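Local coordinates for hypothetical protein DR_0824 (Deinococcus radiodurans, PDB 2IMR) that catalyses the zinc-dependent deamination of aminodeoxyfutalosine to futalosine, a step of menaquinone biosynthesis, and more weakly deaminates adenosine and related nucleosides, at residues A[99-111]-A[121-134]. Sequence-based numbering, arbitrary orientation.
With ZN (zinc ion), chain B.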
loop_
_atom_site.group_PDB
_atom_site.type_symbol
_atom_site.label_atom_id
_atom_site.label_comp_id
_atom_site.label_asym_id
_atom_site.label_seq_id
_atom_site.Cartn_x
_atom_site.Cartn_y
_atom_site.Cartn_z
ATOM N N HIS A 99 0.275 2.501 -0.308
ATOM C CA HIS A 99 1.434 2.126 -1.101
ATOM C C HIS A 99 1.520 2.865 -2.421
ATOM O O HIS A 99 0.639 2.748 -3.274
ATOM C CB HIS A 99 1.459 0.623 -1.398
ATOM C CG HIS A 99 2.701 0.181 -2.115
ATOM N ND1 HIS A 99 3.879 -0.102 -1.457
ATOM C CD2 HIS A 99 2.967 0.045 -3.436
ATOM C CE1 HIS A 99 4.818 -0.393 -2.341
ATOM N NE2 HIS A 99 4.290 -0.308 -3.550
ATOM N N THR A 100 2.597 3.626 -2.576
ATOM C CA THR A 100 2.861 4.336 -3.815
ATOM C C THR A 100 4.349 4.651 -3.877
ATOM O O THR A 100 5.094 4.398 -2.921
ATOM C CB THR A 100 2.046 5.658 -3.919
ATOM O OG1 THR A 100 2.249 6.236 -5.216
ATOM C CG2 THR A 100 2.483 6.651 -2.855
ATOM N N HIS A 101 4.785 5.163 -5.021
ATOM C CA HIS A 101 6.172 5.571 -5.210
ATOM C C HIS A 101 6.074 6.976 -5.796
ATOM O O HIS A 101 5.583 7.134 -6.916
ATOM C CB HIS A 101 6.895 4.680 -6.229
ATOM C CG HIS A 101 7.090 3.261 -5.794
ATOM N ND1 HIS A 101 8.341 2.706 -5.617
ATOM C CD2 HIS A 101 6.202 2.259 -5.580
ATOM C CE1 HIS A 101 8.217 1.426 -5.318
ATOM N NE2 HIS A 101 6.929 1.128 -5.289
ATOM N N LEU A 102 6.508 7.990 -5.049
ATOM C CA LEU A 102 6.463 9.362 -5.555
ATOM C C LEU A 102 7.708 9.640 -6.394
ATOM O O LEU A 102 7.748 10.597 -7.173
ATOM C CB LEU A 102 6.350 10.371 -4.404
ATOM C CG LEU A 102 5.073 10.228 -3.567
ATOM C CD1 LEU A 102 4.960 11.404 -2.614
ATOM C CD2 LEU A 102 3.846 10.190 -4.483
ATOM N N ASP A 103 8.728 8.802 -6.219
ATOM C CA ASP A 103 9.956 8.895 -7.003
ATOM C C ASP A 103 10.411 7.456 -7.230
ATOM O O ASP A 103 10.228 6.597 -6.365
ATOM C CB ASP A 103 11.047 9.721 -6.282
ATOM C CG ASP A 103 11.895 8.899 -5.311
ATOM O OD1 ASP A 103 11.386 8.503 -4.239
ATOM O OD2 ASP A 103 13.087 8.663 -5.619
ATOM N N MET A 104 10.963 7.185 -8.409
ATOM C CA MET A 104 11.437 5.842 -8.733
ATOM C C MET A 104 12.754 5.916 -9.487
ATOM O O MET A 104 13.281 7.001 -9.741
ATOM C CB MET A 104 10.405 5.087 -9.586
ATOM C CG MET A 104 9.055 4.872 -8.906
ATOM S SD MET A 104 7.874 3.934 -9.923
ATOM C CE MET A 104 8.506 2.260 -9.726
ATOM N N SER A 105 13.279 4.752 -9.850
ATOM C CA SER A 105 14.538 4.680 -10.569
ATOM C C SER A 105 14.423 3.807 -11.805
ATOM O O SER A 105 13.624 2.871 -11.844
ATOM C CB SER A 105 15.625 4.115 -9.655
ATOM O OG SER A 105 16.830 3.908 -10.368
ATOM N N ALA A 106 15.219 4.120 -12.823
ATOM C CA ALA A 106 15.213 3.323 -14.035
ATOM C C ALA A 106 15.683 1.932 -13.618
ATOM O O ALA A 106 15.321 0.928 -14.228
ATOM C CB ALA A 106 16.167 3.916 -15.064
ATOM N N TYR A 107 16.488 1.888 -12.560
ATOM C CA TYR A 107 17.019 0.630 -12.052
ATOM C C TYR A 107 15.929 -0.349 -11.623
ATOM O O TYR A 107 15.987 -1.528 -11.962
ATOM C CB TYR A 107 17.963 0.882 -10.871
ATOM C CG TYR A 107 19.200 1.691 -11.213
ATOM C CD1 TYR A 107 20.069 1.284 -12.230
ATOM C CD2 TYR A 107 19.503 2.862 -10.519
ATOM C CE1 TYR A 107 21.210 2.030 -12.547
ATOM C CE2 TYR A 107 20.640 3.616 -10.830
ATOM C CZ TYR A 107 21.487 3.194 -11.843
ATOM O OH TYR A 107 22.604 3.944 -12.154
ATOM N N GLU A 108 14.926 0.120 -10.885
ATOM C CA GLU A 108 13.892 -0.806 -10.454
ATOM C C GLU A 108 12.980 -1.238 -11.604
ATOM O O GLU A 108 12.346 -2.287 -11.527
ATOM C CB GLU A 108 13.100 -0.235 -9.259
ATOM C CG GLU A 108 12.362 1.060 -9.482
ATOM C CD GLU A 108 11.933 1.707 -8.168
ATOM O OE1 GLU A 108 11.303 1.024 -7.322
ATOM O OE2 GLU A 108 12.223 2.904 -7.980
ATOM N N PHE A 109 12.926 -0.442 -12.672
ATOM C CA PHE A 109 12.131 -0.792 -13.849
ATOM C C PHE A 109 12.902 -1.859 -14.627
ATOM O O PHE A 109 12.336 -2.858 -15.069
ATOM C CB PHE A 109 11.924 0.426 -14.755
ATOM C CG PHE A 109 10.744 1.275 -14.377
ATOM C CD1 PHE A 109 9.473 0.977 -14.862
ATOM C CD2 PHE A 109 10.899 2.360 -13.523
ATOM C CE1 PHE A 109 8.368 1.753 -14.498
ATOM C CE2 PHE A 109 9.805 3.141 -13.154
ATOM C CZ PHE A 109 8.536 2.834 -13.643
ATOM N N GLN A 110 14.204 -1.635 -14.780
ATOM C CA GLN A 110 15.065 -2.561 -15.504
ATOM C C GLN A 110 15.141 -3.926 -14.829
ATOM O O GLN A 110 15.264 -4.949 -15.499
ATOM C CB GLN A 110 16.477 -1.976 -15.639
ATOM C CG GLN A 110 16.564 -0.773 -16.575
ATOM C CD GLN A 110 17.992 -0.303 -16.799
ATOM O OE1 GLN A 110 18.633 0.242 -15.894
ATOM N NE2 GLN A 110 18.500 -0.518 -18.010
ATOM N N ALA A 111 15.061 -3.938 -13.504
ATOM C CA ALA A 111 15.138 -5.182 -12.745
ATOM C C ALA A 111 13.900 -6.067 -12.883
ATOM O O ALA A 111 13.974 -7.275 -12.670
ATOM C CB ALA A 111 15.378 -4.868 -11.279
ATOM N N VAL A 121 3.525 1.648 -19.219
ATOM C CA VAL A 121 3.975 1.794 -17.839
ATOM C C VAL A 121 5.392 2.355 -17.782
ATOM O O VAL A 121 5.679 3.259 -17.001
ATOM C CB VAL A 121 3.948 0.450 -17.090
ATOM C CG1 VAL A 121 4.578 0.611 -15.701
ATOM C CG2 VAL A 121 2.507 -0.034 -16.970
ATOM N N VAL A 122 6.284 1.820 -18.607
ATOM C CA VAL A 122 7.655 2.311 -18.607
ATOM C C VAL A 122 7.667 3.775 -19.043
ATOM O O VAL A 122 8.346 4.607 -18.442
ATOM C CB VAL A 122 8.547 1.485 -19.550
ATOM C CG1 VAL A 122 9.964 2.046 -19.553
ATOM C CG2 VAL A 122 8.561 0.032 -19.101
ATOM N N ILE A 123 6.896 4.084 -20.080
ATOM C CA ILE A 123 6.803 5.445 -20.595
ATOM C C ILE A 123 6.290 6.416 -19.531
ATOM O O ILE A 123 6.872 7.481 -19.322
ATOM C CB ILE A 123 5.861 5.508 -21.821
ATOM C CG1 ILE A 123 6.473 4.717 -22.980
ATOM C CG2 ILE A 123 5.619 6.960 -22.226
ATOM C CD1 ILE A 123 5.577 4.618 -24.203
ATOM N N ARG A 124 5.201 6.042 -18.863
ATOM C CA ARG A 124 4.608 6.879 -17.824
ATOM C C ARG A 124 5.530 7.033 -16.616
ATOM O O ARG A 124 5.497 8.051 -15.926
ATOM C CB ARG A 124 3.272 6.286 -17.359
ATOM C CG ARG A 124 2.142 6.338 -18.383
ATOM C CD ARG A 124 0.895 5.625 -17.857
ATOM N NE ARG A 124 0.378 6.236 -16.632
ATOM C CZ ARG A 124 -0.480 7.252 -16.601
ATOM N NH1 ARG A 124 -0.933 7.779 -17.735
ATOM N NH2 ARG A 124 -0.884 7.750 -15.437
ATOM N N GLY A 125 6.357 6.023 -16.366
ATOM C CA GLY A 125 7.255 6.071 -15.228
ATOM C C GLY A 125 8.507 6.916 -15.375
ATOM O O GLY A 125 9.129 7.278 -14.378
ATOM N N ARG A 126 8.880 7.247 -16.606
ATOM C CA ARG A 126 10.091 8.032 -16.829
ATOM C C ARG A 126 10.153 9.371 -16.096
ATOM O O ARG A 126 11.221 9.765 -15.627
ATOM C CB ARG A 126 10.305 8.271 -18.325
ATOM C CG ARG A 126 10.632 7.024 -19.132
ATOM C CD ARG A 126 11.084 7.428 -20.520
ATOM N NE ARG A 126 10.979 6.355 -21.503
ATOM C CZ ARG A 126 11.702 5.241 -21.496
ATOM N NH1 ARG A 126 12.604 5.028 -20.547
ATOM N NH2 ARG A 126 11.527 4.344 -22.455
ATOM N N HIS A 127 9.031 10.074 -15.984
ATOM C CA HIS A 127 9.060 11.374 -15.309
ATOM C C HIS A 127 9.123 11.289 -13.784
ATOM O O HIS A 127 9.372 12.300 -13.115
ATOM C CB HIS A 127 7.846 12.220 -15.704
ATOM C CG HIS A 127 6.582 11.815 -15.017
ATOM N ND1 HIS A 127 5.878 10.680 -15.359
ATOM C CD2 HIS A 127 5.912 12.374 -13.982
ATOM C CE1 HIS A 127 4.829 10.560 -14.565
ATOM N NE2 HIS A 127 4.827 11.574 -13.720
ATOM N N LEU A 128 8.893 10.097 -13.234
ATOM C CA LEU A 128 8.919 9.903 -11.784
ATOM C C LEU A 128 10.339 9.745 -11.261
ATOM O O LEU A 128 10.714 8.691 -10.733
ATOM C CB LEU A 128 8.092 8.674 -11.391
ATOM C CG LEU A 128 6.609 8.732 -11.755
ATOM C CD1 LEU A 128 5.934 7.429 -11.334
ATOM C CD2 LEU A 128 5.951 9.930 -11.069
ATOM N N ARG A 129 11.123 10.804 -11.420
ATOM C CA ARG A 129 12.510 10.818 -10.980
ATOM C C ARG A 129 12.810 12.115 -10.249
ATOM O O ARG A 129 12.418 13.189 -10.703
ATOM C CB ARG A 129 13.456 10.743 -12.184
ATOM C CG ARG A 129 13.192 9.615 -13.158
ATOM C CD ARG A 129 13.916 8.341 -12.767
ATOM N NE ARG A 129 13.760 7.338 -13.815
ATOM C CZ ARG A 129 12.660 6.619 -14.009
ATOM N NH1 ARG A 129 11.611 6.775 -13.213
ATOM N NH2 ARG A 129 12.598 5.766 -15.026
ATOM N N GLY A 130 13.494 12.012 -9.117
ATOM C CA GLY A 130 13.893 13.202 -8.387
ATOM C C GLY A 130 12.928 13.973 -7.511
ATOM O O GLY A 130 11.723 13.709 -7.458
ATOM N N VAL A 131 13.503 14.966 -6.839
ATOM C CA VAL A 131 12.813 15.836 -5.901
ATOM C C VAL A 131 11.610 16.616 -6.430
ATOM O O VAL A 131 10.539 16.597 -5.821
ATOM C CB VAL A 131 13.817 16.836 -5.282
ATOM C CG1 VAL A 131 13.110 17.741 -4.294
ATOM C CG2 VAL A 131 14.947 16.075 -4.600
ATOM N N ALA A 132 11.786 17.309 -7.551
ATOM C CA ALA A 132 10.703 18.100 -8.132
ATOM C C ALA A 132 9.443 17.267 -8.356
ATOM O O ALA A 132 8.356 17.645 -7.925
ATOM C CB ALA A 132 11.156 18.716 -9.448
ATOM N N ALA A 133 9.597 16.134 -9.031
ATOM C CA ALA A 133 8.469 15.254 -9.311
ATOM C C ALA A 133 7.857 14.688 -8.029
ATOM O O ALA A 133 6.646 14.507 -7.942
ATOM C CB ALA A 133 8.913 14.120 -10.223
ATOM N N ALA A 134 8.699 14.402 -7.041
ATOM C CA ALA A 134 8.220 13.861 -5.770
ATOM C C ALA A 134 7.397 14.904 -5.017
ATOM O O ALA A 134 6.336 14.595 -4.471
ATOM C CB ALA A 134 9.402 13.408 -4.916
HETATM ZN ZN ZN B . 5.716 -0.540 -5.117
HETATM O O HOH W 1 5.475 11.934 -7.652
HETATM O O HOH W 2 14.040 9.394 -8.142
HETATM O O HOH W 3 4.694 -1.317 -6.368
#
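The ring of F109 reaches across to the antiparallel helix 121-125: its CZ lies 3.8 Å from CA of G125, where a bare backbone lets the ring come close, and its CE1 packs 4.1 Å from CG1 of V121. R129 starts out pointing the other way, but its chain folds back at chi2 (-88°) and carries the guanidinium over the start of helix 106-111. One face of that group sits above the S105-A106 peptide, with A106 N 3.4 Å off the plane; the opposite face lies against the carbonyl oxygen of R126. CE2 of F109 lies 4.1 Å from NH1 of R129, the two groups meeting obliquely with their planes 33° apart. All this lies just beyond the first strand of the amidohydrolase TIM barrel, whose HxH pair, H99 and H101, binds zinc together with H240; the methyl of M104 lies over the rim of one face of the H101 ring. L128, at the centre of an inverse gamma turn, offers its carbonyl oxygen to two donors from opposite faces: M104 N at 2.8 Å, moderately tilted from the carbonyl plane, and R129 NH1 at 3.3 Å, standing well above that plane. Its CD1 meets SD of M104 at 4.2 Å. Further along, CB of L102 rests on CB of A134, and a water bridges the carbonyl oxygens of L102 and A133.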